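Local atomic coordinates of ureidoglycolate hydrolase (Arabidopsis thaliana, PDB entry 4PXC), a protein that hydrolyses (S)-ureidoglycolate to glyoxylate, ammonium and carbon dioxide with the help of two manganese ions, in the breakdown of purines. Residues His92-Pro97 against Ser136-Arg141; Gly143-Gly148 against Arg375-Ser380. The protein carries 1 engineered substitution. All coordinates share one frame; numbering follows the deposited sequence.

Strand 86-96 brings the chain to H92-P97, the first half of contact 1. Helix 105-120 and strand 129-134 follow. The loop S136-R141 then returns to H92-P97 and closes contact 1, which joins strand 86-96 to the loop after its parallel neighbour, strand 129-134. Only a residue later G143-G148 begins. Contact 2 ties this loop, which enters helix 147-152, to R375-S380, which leads from strand 369-374 into helix 379-383. The two contacts lie in series, neither nested nor crossed. The centres of contacts 1 and 2 are about 9 Å apart. A137 O probably accepts a hydrogen bond from C146 N (2.8 Å). Both contacts border the bound (S)-hydroxyglycine and touch the second subunit.

Contact 1 of 2, residues His92-Pro97 against Ser136-Arg141; sequences HIDAIP and SAEPTR. Engineered in segment 136-141: A137 (natural residue Glu). With MN (manganese (II) ion), chain C; MN (manganese (II) ion), chain D; HGY ((2S)-amino(hydroxy)ethanoic acid), chain E.
D94 and E138 are the buried carboxylates of this contact. D94 grips the backbone of S136-R141. D94 OD1 accepts A137 N at 3.0 Å, almost straight at 175°. D94 OD2 takes two donors: E138 N on its syn side, and S136 OG at 2.8 Å from above the carboxylate plane. These bonds hold S136-E138 against H92-P97. E138 can be followed outward. E138 CB lies 3.3 Å from D94 OD2. CG packs on I96 CG2, with chi2 of -73° bending the chain. E138 CD lies 3.4 Å from I96 CG2. E138 OE2 binds one manganese at 2.3 Å and accepts a hydrogen bond from a water that also takes I96 N. OE1 is hydrogen-bonded to N294 of the second subunit. This is the two-manganese centre of the M20 peptidase family. D103 bridges the metals, and H402 shares the ion of E138. H92 NE2 binds the other ion, together with H208. A137, engineered in place of the natural Glu, lays CB over one face of the H92 ring, a CH-pi contact 3.8 Å from the centroid. Beyond I96, P97 CD meets T140 CG2 at 3.7 Å.

Contact 2 of 2, residues Gly143-Gly148 against Arg375-Ser380; sequences GISCLG and RAYHDS. With HGY ((2S)-amino(hydroxy)ethanoic acid), chain E.
The Y377 ring carries the ligand on one face and meets S145 and C146 obliquely. Carboxylate oxygen O of hydroxyglycine sits 3.4 Å above the ring plane, over its centre. S145 CB approaches Y377 OH to 3.4 Å, and C146 SG lies 4.1 Å from Y377 CD2. The latter is a Cys sulfur-aromatic contact in the wall of the substrate pocket of this M20 amidohydrolase. The Y377 backbone also holds the ligand. Y377 N donates to hydroxyglycine O at 3.0 Å, and Y377 O accepts from the ligand N. With chi1 at 55° the ring swings over its own backbone and lies against the ligand held there. An alanine in place of this tyrosine would keep these backbone groups but is likely to leave the ligand carboxylate without its aromatic floor and S145 CB without its partner. R307 of the same chain and N294 of the second subunit also hydrogen-bond the ligand. C146 is the N-cap residue of helix 147-152, and its sulfur meets H378 and D379. D379 OD1 is hydrogen-bonded to S149. C146 SG stands 3.7 Å from that D379 OD1 and equally 3.7 Å from H378 O.

Contact 1 of 2, residues His92-Pro97 against Ser136-Arg141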
ATOM      1  N   HIS A  92      23.419   8.575 -11.830  1.00 11.17           N
ATOM      2  CA  HIS A  92      22.165   9.155 -11.369  1.00 12.78           C
ATOM      3  C   HIS A  92      22.264   9.514  -9.889  1.00 13.85           C
ATOM      4  O   HIS A  92      23.179   9.073  -9.194  1.00 12.82           O
ATOM      5  CB  HIS A  92      21.044   8.137 -11.558  1.00 13.10           C
ATOM      6  CG  HIS A  92      21.192   6.923 -10.682  1.00 13.65           C
ATOM      7  ND1 HIS A  92      20.538   6.798  -9.479  1.00 13.41           N
ATOM      8  CD2 HIS A  92      21.935   5.805 -10.830  1.00 13.48           C
ATOM      9  CE1 HIS A  92      20.856   5.642  -8.920  1.00 14.19           C
ATOM     10  NE2 HIS A  92      21.711   5.020  -9.723  1.00 12.07           N
ATOM     11  N   ILE A  93      21.345  10.332  -9.394  1.00 12.47           N
ATOM     12  CA  ILE A  93      21.335  10.606  -7.951  1.00 13.71           C
ATOM     13  C   ILE A  93      19.989  10.286  -7.300  1.00 14.06           C
ATOM     14  O   ILE A  93      19.828  10.445  -6.081  1.00 12.80           O
ATOM     15  CB  ILE A  93      21.743  12.061  -7.605  1.00 14.29           C
ATOM     16  CG1 ILE A  93      20.734  13.054  -8.188  1.00 16.34           C
ATOM     17  CG2 ILE A  93      23.174  12.354  -8.086  1.00 17.06           C
ATOM     18  CD1 ILE A  93      21.136  14.517  -7.974  1.00 17.46           C
ATOM     19  N   ASP A  94      19.021   9.830  -8.088  1.00 13.38           N
ATOM     20  CA  ASP A  94      17.765   9.410  -7.469  1.00 13.39           C
ATOM     21  C   ASP A  94      17.952   8.119  -6.665  1.00 15.33           C
ATOM     22  O   ASP A  94      18.901   7.355  -6.898  1.00 14.38           O
ATOM     23  CB  ASP A  94      16.571   9.364  -8.458  1.00 13.64           C
ATOM     24  CG  ASP A  94      16.746   8.367  -9.581  1.00 14.96           C
ATOM     25  OD1 ASP A  94      17.892   8.111 -10.023  1.00 16.28           O
ATOM     26  OD2 ASP A  94      15.709   7.854 -10.066  1.00 14.87           O
ATOM     27  N   ALA A  95      17.087   7.923  -5.671  1.00 14.37           N
ATOM     28  CA  ALA A  95      17.239   6.823  -4.728  1.00 14.27           C
ATOM     29  C   ALA A  95      15.878   6.243  -4.448  1.00 14.78           C
ATOM     30  O   ALA A  95      14.948   6.977  -4.089  1.00 14.31           O
ATOM     31  CB  ALA A  95      17.863   7.316  -3.435  1.00 13.72           C
ATOM     32  N   ILE A  96      15.748   4.929  -4.595  1.00 12.99           N
ATOM     33  CA  ILE A  96      14.470   4.288  -4.296  1.00 13.94           C
ATOM     34  C   ILE A  96      14.205   4.375  -2.787  1.00 14.33           C
ATOM     35  O   ILE A  96      15.137   4.649  -2.008  1.00 12.75           O
ATOM     36  CB  ILE A  96      14.441   2.825  -4.785  1.00 13.71           C
ATOM     37  CG1 ILE A  96      15.301   1.929  -3.899  1.00 14.76           C
ATOM     38  CG2 ILE A  96      14.874   2.733  -6.244  1.00 11.32           C
ATOM     39  CD1 ILE A  96      15.281   0.475  -4.364  1.00 12.06           C
ATOM     40  N   PRO A  97      12.938   4.172  -2.370  1.00 12.30           N
ATOM     41  CA  PRO A  97      12.565   4.265  -0.955  1.00 16.39           C
ATOM     42  C   PRO A  97      13.438   3.421  -0.023  1.00 14.91           C
ATOM     43  O   PRO A  97      13.626   2.215  -0.250  1.00 14.20           O
ATOM     44  CB  PRO A  97      11.128   3.735  -0.949  1.00 15.37           C
ATOM     45  CG  PRO A  97      10.593   4.189  -2.269  1.00 17.58           C
ATOM     46  CD  PRO A  97      11.744   3.988  -3.225  1.00 15.12           C
ATOM     47  N   SER A 136      17.121  10.617 -14.021  1.00 14.23           N
ATOM     48  CA  SER A 136      16.608   9.576 -13.131  1.00 14.54           C
ATOM     49  C   SER A 136      16.962   8.218 -13.720  1.00 15.63           C
ATOM     50  O   SER A 136      16.825   8.017 -14.926  1.00 16.29           O
ATOM     51  CB  SER A 136      15.083   9.680 -13.005  1.00 15.68           C
ATOM     52  OG  SER A 136      14.524   8.478 -12.489  1.00 16.36           O
ATOM     53  N   ALA A 137      17.435   7.294 -12.886  1.00 14.13           N
ATOM     54  CA  ALA A 137      17.664   5.919 -13.323  1.00 13.06           C
ATOM     55  C   ALA A 137      16.672   4.933 -12.697  1.00 14.27           C
ATOM     56  O   ALA A 137      16.408   3.866 -13.266  1.00 13.77           O
ATOM     57  CB  ALA A 137      19.096   5.489 -13.013  1.00 14.54           C
ATOM     58  N   GLU A 138      16.135   5.278 -11.530  1.00 12.47           N
ATOM     59  CA  GLU A 138      15.212   4.387 -10.818  1.00 15.16           C
ATOM     60  C   GLU A 138      13.777   4.508 -11.323  1.00 15.84           C
ATOM     61  O   GLU A 138      13.343   5.594 -11.735  1.00 14.97           O
ATOM     62  CB  GLU A 138      15.250   4.646  -9.312  1.00 14.16           C
ATOM     63  CG  GLU A 138      16.662   4.647  -8.734  1.00 16.28           C
ATOM     64  CD  GLU A 138      17.270   3.266  -8.654  1.00 17.96           C
ATOM     65  OE1 GLU A 138      16.703   2.286  -9.214  1.00 14.34           O
ATOM     66  OE2 GLU A 138      18.331   3.170  -7.995  1.00 16.73           O
ATOM     67  N   PRO A 139      13.038   3.388 -11.301  1.00 14.18           N
ATOM     68  CA  PRO A 139      11.672   3.360 -11.842  1.00 14.05           C
ATOM     69  C   PRO A 139      10.609   3.752 -10.810  1.00 13.85           C
ATOM     70  O   PRO A 139       9.423   3.603 -11.098  1.00 15.57           O
ATOM     71  CB  PRO A 139      11.493   1.885 -12.221  1.00 13.33           C
ATOM     72  CG  PRO A 139      12.300   1.154 -11.162  1.00 14.16           C
ATOM     73  CD  PRO A 139      13.523   2.037 -10.939  1.00 15.97           C
ATOM     74  N   THR A 140      11.026   4.242  -9.642  1.00 15.45           N
ATOM     75  CA  THR A 140      10.109   4.514  -8.530  1.00 15.44           C
ATOM     76  C   THR A 140       8.837   5.271  -8.918  1.00 18.01           C
ATOM     77  O   THR A 140       7.720   4.835  -8.594  1.00 17.57           O
ATOM     78  CB  THR A 140      10.800   5.295  -7.390  1.00 16.28           C
ATOM     79  OG1 THR A 140      12.046   4.671  -7.059  1.00 14.82           O
ATOM     80  CG2 THR A 140       9.911   5.338  -6.139  1.00 14.04           C
ATOM     81  N   ARG A 141       8.987   6.381  -9.634  1.00 16.38           N
ATOM     82  CA  ARG A 141       7.840   7.278  -9.801  1.00 17.95           C
ATOM     83  C   ARG A 141       6.884   6.872 -10.911  1.00 16.81           C
ATOM     84  O   ARG A 141       5.671   6.825 -10.696  1.00 19.58           O
ATOM     85  CB  ARG A 141       8.278   8.732 -10.020  1.00 21.00           C
ATOM     86  CG  ARG A 141       7.081   9.688 -10.000  1.00 18.03           C
ATOM     87  CD  ARG A 141       7.478  11.156  -9.910  1.00 20.95           C
ATOM     88  NE  ARG A 141       6.298  11.980  -9.654  1.00 19.35           N
ATOM     89  CZ  ARG A 141       6.331  13.243  -9.240  1.00 23.60           C
ATOM     90  NH1 ARG A 141       7.498  13.855  -9.028  1.00 19.05           N
ATOM     91  NH2 ARG A 141       5.193  13.893  -9.020  1.00 21.21           N
TER
HETATM   92 MN    MN C 501      22.685   2.882  -9.727  1.00 13.86          MN
HETATM   93 MN    MN D 502      19.768   1.389  -7.970  1.00 22.55          MN
HETATM   94  OXT HGY E 503      17.507  -2.006 -10.151  1.00 18.35           O
HETATM   95  C   HGY E 503      18.594  -1.611 -10.674  1.00 20.52           C
HETATM   96  O   HGY E 503      19.317  -2.390 -11.365  1.00 16.59           O
HETATM   97  CA  HGY E 503      19.076  -0.219 -10.412  1.00 22.75           C
HETATM   98  OB  HGY E 503      18.198   0.493  -9.620  1.00 17.67           O
HETATM   99  N   HGY E 503      19.463   0.532 -11.574  1.00 21.97           N
HETATM  100  O   HOH W   1      13.470   6.926  -6.711  1.00 13.48           O
HETATM  101  O   HOH W   2      18.192   3.630  -5.361  1.00 15.26           O
HETATM  102  O   HOH W   3      22.872   2.818 -12.051  1.00 13.61           O
HETATM  103  O   HOH W   4      20.161   2.541 -10.071  1.00 20.76           O
HETATM  104  O   HOH W   5      21.099  -0.381  -8.819  1.00 24.56           O

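Contact 2 of 2, residues Gly143-Gly148 against Arg375-Ser380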
ATOM      1  N   GLY A 143       7.418   4.058 -13.022  1.00 17.90           N
ATOM      2  CA  GLY A 143       7.592   2.669 -13.422  1.00 17.32           C
ATOM      3  C   GLY A 143       8.571   2.504 -14.568  1.00 20.00           C
ATOM      4  O   GLY A 143       8.749   1.400 -15.104  1.00 22.29           O
ATOM      5  N   ILE A 144       9.216   3.602 -14.945  1.00 17.99           N
ATOM      6  CA  ILE A 144      10.175   3.598 -16.047  1.00 17.28           C
ATOM      7  C   ILE A 144      11.596   3.760 -15.497  1.00 17.32           C
ATOM      8  O   ILE A 144      11.904   4.763 -14.842  1.00 16.49           O
ATOM      9  CB  ILE A 144       9.871   4.748 -17.031  1.00 17.55           C
ATOM     10  CG1 ILE A 144       8.457   4.580 -17.611  1.00 20.78           C
ATOM     11  CG2 ILE A 144      10.913   4.811 -18.151  1.00 20.10           C
ATOM     12  CD1 ILE A 144       7.895   5.853 -18.241  1.00 24.28           C
ATOM     13  N   SER A 145      12.453   2.774 -15.754  1.00 13.79           N
ATOM     14  CA  SER A 145      13.853   2.846 -15.331  1.00 18.54           C
ATOM     15  C   SER A 145      14.652   3.626 -16.372  1.00 15.77           C
ATOM     16  O   SER A 145      14.230   3.718 -17.529  1.00 15.09           O
ATOM     17  CB  SER A 145      14.426   1.437 -15.177  1.00 21.59           C
ATOM     18  OG  SER A 145      14.444   0.774 -16.432  1.00 20.62           O
ATOM     19  N   CYS A 146      15.791   4.193 -15.960  1.00 14.01           N
ATOM     20  CA  CYS A 146      16.669   4.942 -16.865  1.00 14.13           C
ATOM     21  C   CYS A 146      15.941   5.898 -17.811  1.00 16.55           C
ATOM     22  O   CYS A 146      16.231   5.952 -19.011  1.00 15.24           O
ATOM     23  CB  CYS A 146      17.533   3.973 -17.663  1.00 17.41           C
ATOM     24  SG  CYS A 146      18.645   3.014 -16.608  1.00 15.81           S
ATOM     25  N   LEU A 147      14.992   6.652 -17.264  1.00 15.92           N
ATOM     26  CA  LEU A 147      14.148   7.511 -18.086  1.00 14.31           C
ATOM     27  C   LEU A 147      14.990   8.475 -18.922  1.00 16.78           C
ATOM     28  O   LEU A 147      14.717   8.696 -20.105  1.00 17.71           O
ATOM     29  CB  LEU A 147      13.165   8.268 -17.185  1.00 16.04           C
ATOM     30  CG  LEU A 147      12.060   9.108 -17.834  1.00 22.55           C
ATOM     31  CD1 LEU A 147      10.798   9.069 -16.965  1.00 21.59           C
ATOM     32  CD2 LEU A 147      12.527  10.540 -18.046  1.00 20.65           C
ATOM     33  N   GLY A 148      16.028   9.033 -18.308  1.00 15.10           N
ATOM     34  CA  GLY A 148      16.877   9.990 -18.995  1.00 15.16           C
ATOM     35  C   GLY A 148      17.698   9.377 -20.119  1.00 14.86           C
ATOM     36  O   GLY A 148      17.706   9.887 -21.235  1.00 16.19           O
ATOM     37  N   ARG A 375      25.112  -7.137 -12.662  1.00 14.63           N
ATOM     38  CA  ARG A 375      23.802  -7.779 -12.548  1.00 14.42           C
ATOM     39  C   ARG A 375      22.702  -6.723 -12.526  1.00 13.38           C
ATOM     40  O   ARG A 375      21.634  -6.911 -13.105  1.00 15.37           O
ATOM     41  CB  ARG A 375      23.722  -8.642 -11.293  1.00 12.75           C
ATOM     42  CG  ARG A 375      24.831  -9.674 -11.190  1.00 15.03           C
ATOM     43  CD  ARG A 375      24.579 -10.627 -10.031  1.00 14.84           C
ATOM     44  NE  ARG A 375      25.624 -11.648  -9.935  1.00 17.59           N
ATOM     45  CZ  ARG A 375      25.727 -12.704 -10.739  1.00 18.42           C
ATOM     46  NH1 ARG A 375      24.856 -12.890 -11.720  1.00 18.86           N
ATOM     47  NH2 ARG A 375      26.713 -13.577 -10.565  1.00 20.73           N
ATOM     48  N   ALA A 376      22.968  -5.613 -11.849  1.00 14.23           N
ATOM     49  CA  ALA A 376      22.079  -4.457 -11.904  1.00 14.15           C
ATOM     50  C   ALA A 376      22.138  -3.865 -13.294  1.00 15.42           C
ATOM     51  O   ALA A 376      23.100  -4.118 -14.040  1.00 13.67           O
ATOM     52  CB  ALA A 376      22.506  -3.413 -10.883  1.00 14.51           C
ATOM     53  N   TYR A 377      21.119  -3.084 -13.654  1.00 12.84           N
ATOM     54  CA  TYR A 377      21.175  -2.293 -14.885  1.00 12.14           C
ATOM     55  C   TYR A 377      21.578  -0.880 -14.511  1.00 13.68           C
ATOM     56  O   TYR A 377      21.515  -0.503 -13.335  1.00 13.84           O
ATOM     57  CB  TYR A 377      19.826  -2.301 -15.662  1.00 13.66           C
ATOM     58  CG  TYR A 377      18.625  -1.850 -14.854  1.00 16.62           C
ATOM     59  CD1 TYR A 377      17.671  -2.767 -14.425  1.00 17.35           C
ATOM     60  CD2 TYR A 377      18.445  -0.506 -14.515  1.00 19.49           C
ATOM     61  CE1 TYR A 377      16.575  -2.365 -13.677  1.00 19.22           C
ATOM     62  CE2 TYR A 377      17.352  -0.091 -13.762  1.00 18.70           C
ATOM     63  CZ  TYR A 377      16.422  -1.023 -13.352  1.00 19.23           C
ATOM     64  OH  TYR A 377      15.336  -0.613 -12.607  1.00 19.51           O
ATOM     65  N   HIS A 378      21.989  -0.104 -15.509  1.00 11.75           N
ATOM     66  CA  HIS A 378      22.548   1.229 -15.281  1.00 12.04           C
ATOM     67  C   HIS A 378      22.250   2.078 -16.488  1.00 11.58           C
ATOM     68  O   HIS A 378      21.910   1.552 -17.537  1.00 13.15           O
ATOM     69  CB  HIS A 378      24.078   1.137 -15.147  1.00 12.04           C
ATOM     70  CG  HIS A 378      24.532   0.286 -14.003  1.00 13.39           C
ATOM     71  ND1 HIS A 378      24.545   0.741 -12.703  1.00 10.65           N
ATOM     72  CD2 HIS A 378      24.983  -0.988 -13.966  1.00 13.15           C
ATOM     73  CE1 HIS A 378      24.984  -0.224 -11.909  1.00 14.40           C
ATOM     74  NE2 HIS A 378      25.261  -1.284 -12.658  1.00 11.65           N
ATOM     75  N   ASP A 379      22.414   3.390 -16.369  1.00 10.95           N
ATOM     76  CA  ASP A 379      22.309   4.244 -17.549  1.00 13.89           C
ATOM     77  C   ASP A 379      23.273   3.811 -18.668  1.00 13.39           C
ATOM     78  O   ASP A 379      22.992   4.020 -19.853  1.00 13.77           O
ATOM     79  CB  ASP A 379      22.548   5.701 -17.156  1.00 11.54           C
ATOM     80  CG  ASP A 379      21.431   6.245 -16.288  1.00 13.19           C
ATOM     81  OD1 ASP A 379      20.294   6.338 -16.803  1.00 14.85           O
ATOM     82  OD2 ASP A 379      21.675   6.573 -15.107  1.00 13.66           O
ATOM     83  N   SER A 380      24.390   3.201 -18.280  1.00 12.77           N
ATOM     84  CA  SER A 380      25.359   2.648 -19.230  1.00 13.91           C
ATOM     85  C   SER A 380      24.710   1.685 -20.212  1.00 13.19           C
ATOM     86  O   SER A 380      25.144   1.567 -21.358  1.00 13.48           O
ATOM     87  CB  SER A 380      26.455   1.904 -18.480  1.00 13.11           C
ATOM     88  OG  SER A 380      27.282   2.823 -17.781  1.00 14.12           O
TER
HETATM   89  OXT HGY E 503      17.507  -2.006 -10.151  1.00 18.35           O
HETATM   90  C   HGY E 503      18.594  -1.611 -10.674  1.00 20.52           C
HETATM   91  O   HGY E 503      19.317  -2.390 -11.365  1.00 16.59           O
HETATM   92  CA  HGY E 503      19.076  -0.219 -10.412  1.00 22.75           C
HETATM   93  OB  HGY E 503      18.198   0.493  -9.620  1.00 17.67           O
HETATM   94  N   HGY E 503      19.463   0.532 -11.574  1.00 21.97           N